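Local coordinates for protein gluconate kinase (Lactobacillus acidophilus, PDB 3LL3) that probably phosphorylates a sugar substrate such as gluconate or xylulose with ATP, as a member of the FGGY family of carbohydrate kinases, at residues V259-K273 with K287-I301. Numbering follows the deposited sequence.
Sequences VGTSGAIRTIVDQPK and KTHYLLGGPVNNGGI. With ATP (adenosine-5'-triphosphate), chain C; DXP (1-deoxy-D-xylulose-5-phosphate), chain D; XUL (D-xylulose), chain E.
Y290 lies against the chain at Q271 and P272 at one end of an antiparallel strand pair, 263-269 with 289-296, in the C-terminal domain of this FGGY kinase, an actin-like ATPase fold. Eight backbone hydrogen bonds, from G263 and V296 to V269 and Y290, zip the strands together. Y290 CB packs on V269 CG2, and with CG anti to the carbonyl carbon (chi1 -59°) the ring lies over the backbone beyond V269: CG and CD1 meet Q271 C (3.4 Å from CD1), CE1 Q271 CA, CD2 P272 N and CA, CE2 P272 CG, and CZ P272 CD. Proline suits the place because its compact, rigid ring lays C-H groups over the aromatic face; P272 CD makes a CH-pi contact 3.9 Å from the centroid, 18° off the ring normal. At the tip, OH donates to K287 O over 2.7 Å, from above the carbonyl plane. Were Y290 replaced by an alanine, P272 would probably lose its aromatic partner and K287 O this hydroxyl donor. Next along the same face, branched aliphatic side chains suit L292 and V269: L292 CD1 reaches V269 CG1 at 3.7 Å, while CD2 approaches K273 O. The other face carries R266, whose guanidinium edge faces D-xylulose O1 at contact distance only (3.8 Å from NH2), with A264 CB against one guanidinium face. Glycine suits position 293 opposite R266, since a CB there would clash with I265 O and R266 CG. At the nucleotide end, T261 N donates to ATP O1B at 2.6 Å, and a side chain at G260 would collide with that oxygen. N297 OD1 is hydrogen-bonded to R344, while ND2 donates to DXP O3P. Helix 300-311 begins against the loop at G260 and T261: I301 N meets a lone pair of T261 O at 2.9 Å, and I301 CB touches T261 CG2.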
# COMPACT_ATOMS: atom_id res chain seq x y z
N VAL A 259 10.55 -20.26 -9.25
CA VAL A 259 10.40 -18.81 -9.19
C VAL A 259 11.62 -18.13 -9.75
O VAL A 259 12.68 -18.08 -9.12
CB VAL A 259 10.13 -18.30 -7.77
CG1 VAL A 259 9.73 -16.84 -7.83
CG2 VAL A 259 9.06 -19.12 -7.08
N GLY A 260 11.48 -17.62 -10.96
CA GLY A 260 12.52 -16.80 -11.55
C GLY A 260 11.95 -15.41 -11.68
O GLY A 260 11.47 -14.83 -10.70
N THR A 261 12.00 -14.87 -12.90
CA THR A 261 11.34 -13.59 -13.17
C THR A 261 9.85 -13.72 -12.83
O THR A 261 9.27 -12.88 -12.10
CB THR A 261 11.58 -13.16 -14.63
OG1 THR A 261 12.99 -13.12 -14.88
CG2 THR A 261 11.00 -11.79 -14.88
N SER A 262 9.23 -14.78 -13.34
CA SER A 262 7.87 -15.11 -12.96
C SER A 262 7.91 -16.43 -12.21
O SER A 262 8.97 -17.04 -12.10
CB SER A 262 6.97 -15.19 -14.20
OG SER A 262 7.41 -16.22 -15.09
N GLY A 263 6.79 -16.89 -11.67
CA GLY A 263 6.78 -18.16 -10.98
C GLY A 263 5.70 -19.13 -11.42
O GLY A 263 4.86 -18.80 -12.25
N ALA A 264 5.73 -20.34 -10.85
CA ALA A 264 4.69 -21.32 -11.08
C ALA A 264 4.67 -22.33 -9.93
O ALA A 264 5.72 -22.72 -9.43
CB ALA A 264 4.90 -22.03 -12.41
N ILE A 265 3.47 -22.70 -9.50
CA ILE A 265 3.28 -23.85 -8.60
C ILE A 265 2.50 -24.95 -9.33
O ILE A 265 1.46 -24.69 -9.95
CB ILE A 265 2.57 -23.43 -7.27
CG1 ILE A 265 2.50 -24.63 -6.31
CG2 ILE A 265 1.21 -22.83 -7.52
CD1 ILE A 265 3.87 -24.96 -5.65
N ARG A 266 3.00 -26.19 -9.28
CA ARG A 266 2.39 -27.29 -10.01
C ARG A 266 2.47 -28.62 -9.28
O ARG A 266 3.37 -28.86 -8.46
CB ARG A 266 3.10 -27.51 -11.33
CG ARG A 266 3.21 -26.31 -12.20
CD ARG A 266 4.06 -26.65 -13.39
NE ARG A 266 4.29 -25.51 -14.26
CZ ARG A 266 5.46 -24.89 -14.39
NH1 ARG A 266 6.53 -25.30 -13.69
NH2 ARG A 266 5.56 -23.85 -15.23
N THR A 267 1.57 -29.52 -9.65
CA THR A 267 1.55 -30.86 -9.09
C THR A 267 0.84 -31.79 -10.07
O THR A 267 0.06 -31.33 -10.90
CB THR A 267 0.85 -30.87 -7.71
OG1 THR A 267 1.11 -32.12 -7.06
CG2 THR A 267 -0.67 -30.66 -7.86
N ILE A 268 1.12 -33.08 -9.99
CA ILE A 268 0.55 -34.05 -10.91
C ILE A 268 -0.36 -34.99 -10.15
O ILE A 268 0.04 -35.56 -9.13
CB ILE A 268 1.68 -34.82 -11.62
CG1 ILE A 268 2.44 -33.88 -12.56
CG2 ILE A 268 1.13 -36.04 -12.36
CD1 ILE A 268 3.71 -34.44 -13.13
N VAL A 269 -1.60 -35.14 -10.64
CA VAL A 269 -2.61 -35.95 -9.96
C VAL A 269 -3.09 -37.05 -10.90
O VAL A 269 -2.82 -37.00 -12.11
CB VAL A 269 -3.80 -35.09 -9.47
CG1 VAL A 269 -3.34 -34.12 -8.41
CG2 VAL A 269 -4.42 -34.31 -10.64
N ASP A 270 -3.80 -38.05 -10.37
CA ASP A 270 -4.14 -39.22 -11.20
C ASP A 270 -5.47 -39.13 -11.94
O ASP A 270 -5.85 -40.06 -12.65
CB ASP A 270 -4.06 -40.53 -10.42
CG ASP A 270 -4.95 -40.54 -9.19
OD1 ASP A 270 -5.83 -39.67 -9.05
OD2 ASP A 270 -4.75 -41.44 -8.34
N GLN A 271 -6.18 -38.03 -11.78
CA GLN A 271 -7.42 -37.84 -12.52
C GLN A 271 -7.68 -36.36 -12.82
O GLN A 271 -7.08 -35.49 -12.18
CB GLN A 271 -8.59 -38.49 -11.77
CG GLN A 271 -8.85 -37.97 -10.37
CD GLN A 271 -9.78 -38.88 -9.57
OE1 GLN A 271 -10.06 -40.01 -9.98
NE2 GLN A 271 -10.27 -38.39 -8.43
N PRO A 272 -8.56 -36.08 -13.80
CA PRO A 272 -8.87 -34.68 -14.04
C PRO A 272 -9.40 -34.11 -12.75
O PRO A 272 -10.10 -34.79 -12.00
CB PRO A 272 -10.00 -34.72 -15.08
CG PRO A 272 -9.96 -36.08 -15.67
CD PRO A 272 -9.34 -37.00 -14.64
N LYS A 273 -9.04 -32.88 -12.45
CA LYS A 273 -9.60 -32.25 -11.29
C LYS A 273 -9.60 -30.79 -11.63
O LYS A 273 -8.58 -30.23 -12.02
CB LYS A 273 -8.78 -32.53 -10.04
CG LYS A 273 -9.28 -31.74 -8.83
CD LYS A 273 -8.30 -31.78 -7.64
CE LYS A 273 -8.79 -30.86 -6.52
NZ LYS A 273 -7.84 -30.75 -5.38
N LYS A 287 -3.62 -40.60 -19.65
CA LYS A 287 -4.89 -40.96 -19.03
C LYS A 287 -4.86 -40.96 -17.50
O LYS A 287 -5.89 -40.79 -16.86
CB LYS A 287 -5.40 -42.31 -19.54
CG LYS A 287 -6.20 -42.20 -20.83
CD LYS A 287 -7.42 -41.28 -20.66
CE LYS A 287 -8.44 -41.87 -19.70
NZ LYS A 287 -9.77 -41.22 -19.92
N THR A 288 -3.68 -41.14 -16.92
CA THR A 288 -3.56 -41.25 -15.47
C THR A 288 -2.63 -40.22 -14.84
O THR A 288 -2.20 -40.40 -13.70
CB THR A 288 -3.10 -42.67 -15.07
OG1 THR A 288 -1.76 -42.89 -15.55
CG2 THR A 288 -4.04 -43.73 -15.67
N HIS A 289 -2.31 -39.15 -15.58
CA HIS A 289 -1.47 -38.07 -15.07
C HIS A 289 -2.00 -36.73 -15.59
O HIS A 289 -2.08 -36.52 -16.81
CB HIS A 289 0.00 -38.26 -15.46
CG HIS A 289 0.62 -39.52 -14.93
ND1 HIS A 289 0.43 -40.74 -15.54
CD2 HIS A 289 1.42 -39.74 -13.86
CE1 HIS A 289 1.09 -41.67 -14.86
NE2 HIS A 289 1.69 -41.09 -13.84
N TYR A 290 -2.34 -35.83 -14.67
CA TYR A 290 -2.88 -34.52 -14.97
C TYR A 290 -2.09 -33.43 -14.24
O TYR A 290 -1.90 -33.51 -13.04
CB TYR A 290 -4.39 -34.47 -14.61
CG TYR A 290 -5.14 -35.52 -15.38
CD1 TYR A 290 -5.10 -36.86 -14.98
CD2 TYR A 290 -5.81 -35.21 -16.55
CE1 TYR A 290 -5.75 -37.84 -15.71
CE2 TYR A 290 -6.46 -36.20 -17.29
CZ TYR A 290 -6.43 -37.51 -16.86
OH TYR A 290 -7.07 -38.49 -17.59
N LEU A 291 -1.64 -32.44 -14.99
CA LEU A 291 -0.82 -31.37 -14.43
C LEU A 291 -1.71 -30.24 -13.94
O LEU A 291 -2.40 -29.58 -14.74
CB LEU A 291 0.20 -30.87 -15.45
CG LEU A 291 1.18 -29.80 -14.94
CD1 LEU A 291 2.27 -30.43 -14.07
CD2 LEU A 291 1.82 -29.09 -16.15
N LEU A 292 -1.73 -30.04 -12.63
CA LEU A 292 -2.44 -28.92 -12.04
C LEU A 292 -1.46 -27.82 -11.73
O LEU A 292 -0.34 -28.08 -11.28
CB LEU A 292 -3.15 -29.34 -10.75
CG LEU A 292 -3.99 -30.62 -10.79
CD1 LEU A 292 -4.64 -30.84 -9.41
CD2 LEU A 292 -5.05 -30.55 -11.89
N GLY A 293 -1.85 -26.57 -11.95
CA GLY A 293 -0.95 -25.52 -11.53
C GLY A 293 -1.46 -24.11 -11.66
O GLY A 293 -2.56 -23.86 -12.21
N GLY A 294 -0.65 -23.20 -11.14
CA GLY A 294 -0.89 -21.77 -11.24
C GLY A 294 0.36 -21.08 -11.77
O GLY A 294 1.42 -21.12 -11.13
N PRO A 295 0.26 -20.45 -12.94
CA PRO A 295 1.35 -19.59 -13.40
C PRO A 295 1.20 -18.24 -12.68
O PRO A 295 0.11 -17.72 -12.61
CB PRO A 295 1.07 -19.43 -14.89
CG PRO A 295 -0.37 -19.86 -15.10
CD PRO A 295 -0.93 -20.37 -13.81
N VAL A 296 2.29 -17.71 -12.13
CA VAL A 296 2.21 -16.50 -11.32
C VAL A 296 3.17 -15.47 -11.90
O VAL A 296 4.39 -15.72 -12.00
CB VAL A 296 2.60 -16.81 -9.86
CG1 VAL A 296 2.57 -15.55 -9.02
CG2 VAL A 296 1.66 -17.85 -9.26
N ASN A 297 2.64 -14.32 -12.31
CA ASN A 297 3.46 -13.30 -12.96
C ASN A 297 4.52 -12.71 -12.03
O ASN A 297 5.67 -12.49 -12.43
CB ASN A 297 2.61 -12.14 -13.49
CG ASN A 297 1.55 -12.58 -14.50
OD1 ASN A 297 1.67 -13.63 -15.13
ND2 ASN A 297 0.51 -11.75 -14.67
N ASN A 298 4.10 -12.44 -10.80
CA ASN A 298 4.81 -11.53 -9.92
C ASN A 298 5.84 -12.20 -9.04
O ASN A 298 5.67 -12.30 -7.82
CB ASN A 298 3.80 -10.72 -9.10
CG ASN A 298 2.90 -9.88 -10.01
OD1 ASN A 298 3.36 -8.95 -10.67
ND2 ASN A 298 1.62 -10.22 -10.06
N GLY A 299 6.92 -12.65 -9.68
CA GLY A 299 8.00 -13.33 -8.99
C GLY A 299 9.19 -12.41 -8.79
O GLY A 299 9.07 -11.32 -8.22
N GLY A 300 10.35 -12.85 -9.28
CA GLY A 300 11.56 -12.09 -9.12
C GLY A 300 11.51 -10.74 -9.81
O GLY A 300 12.27 -9.84 -9.46
N ILE A 301 10.64 -10.61 -10.81
CA ILE A 301 10.47 -9.34 -11.51
C ILE A 301 10.04 -8.24 -10.54
O ILE A 301 10.41 -7.08 -10.69
CB ILE A 301 9.44 -9.46 -12.67
CG1 ILE A 301 9.43 -8.20 -13.53
CG2 ILE A 301 8.01 -9.76 -12.15
CD1 ILE A 301 8.87 -8.43 -14.94
PG ATP C . 15.51 -18.67 -17.21
O1G ATP C . 16.84 -17.69 -17.14
O2G ATP C . 15.91 -20.22 -16.76
O3G ATP C . 14.95 -18.65 -18.56
PB ATP C . 14.44 -16.59 -15.56
O1B ATP C . 13.09 -16.40 -14.64
O2B ATP C . 14.53 -15.60 -16.62
O3B ATP C . 14.36 -18.14 -16.16
PA ATP C . 16.06 -16.82 -13.10
O1A ATP C . 15.42 -18.25 -12.60
O2A ATP C . 17.50 -16.75 -12.88
O3A ATP C . 15.86 -16.45 -14.70
O5' ATP C . 15.35 -15.66 -12.18
C5' ATP C . 15.57 -14.31 -12.53
C4' ATP C . 15.22 -13.45 -11.33
O4' ATP C . 15.95 -13.64 -10.13
C3' ATP C . 14.97 -11.92 -11.49
O3' ATP C . 13.63 -11.57 -11.69
C2' ATP C . 15.73 -11.29 -10.27
O2' ATP C . 15.10 -10.14 -9.76
C1' ATP C . 15.83 -12.48 -9.35
N9 ATP C . 17.01 -12.49 -8.51
C8 ATP C . 18.30 -12.35 -8.88
N7 ATP C . 19.09 -12.55 -7.71
C5 ATP C . 18.21 -12.83 -6.64
C6 ATP C . 18.44 -13.13 -5.28
N6 ATP C . 19.81 -13.20 -4.78
N1 ATP C . 17.41 -13.37 -4.46
C2 ATP C . 16.11 -13.34 -4.92
N3 ATP C . 15.90 -13.05 -6.26
C4 ATP C . 16.95 -12.80 -7.09
C1 DXP D . -2.64 -4.69 -19.49
C2 DXP D . -1.24 -4.85 -18.82
C3 DXP D . -0.49 -6.17 -19.11
C4 DXP D . -1.41 -7.34 -18.71
C5 DXP D . -0.93 -8.79 -18.44
O2 DXP D . -0.97 -4.20 -17.88
O3 DXP D . 0.80 -6.13 -18.62
O4 DXP D . -2.29 -6.87 -17.74
O5 DXP D . -1.41 -9.42 -17.28
P DXP D . -1.98 -10.97 -17.14
O2P DXP D . -3.50 -11.03 -17.61
O1P DXP D . -0.94 -12.00 -17.81
O3P DXP D . -2.13 -11.32 -15.77
C1 XUL E . 2.31 -22.93 -18.20
C2 XUL E . 1.55 -21.67 -18.66
C3 XUL E . 2.33 -20.47 -19.28
C4 XUL E . 3.78 -20.77 -19.71
C5 XUL E . 3.89 -21.66 -20.96
O1 XUL E . 2.21 -23.07 -16.80
O2 XUL E . 0.36 -21.60 -18.48
O3 XUL E . 2.40 -19.43 -18.35
O4 XUL E . 4.40 -19.53 -19.98
O5 XUL E . 5.12 -21.48 -21.62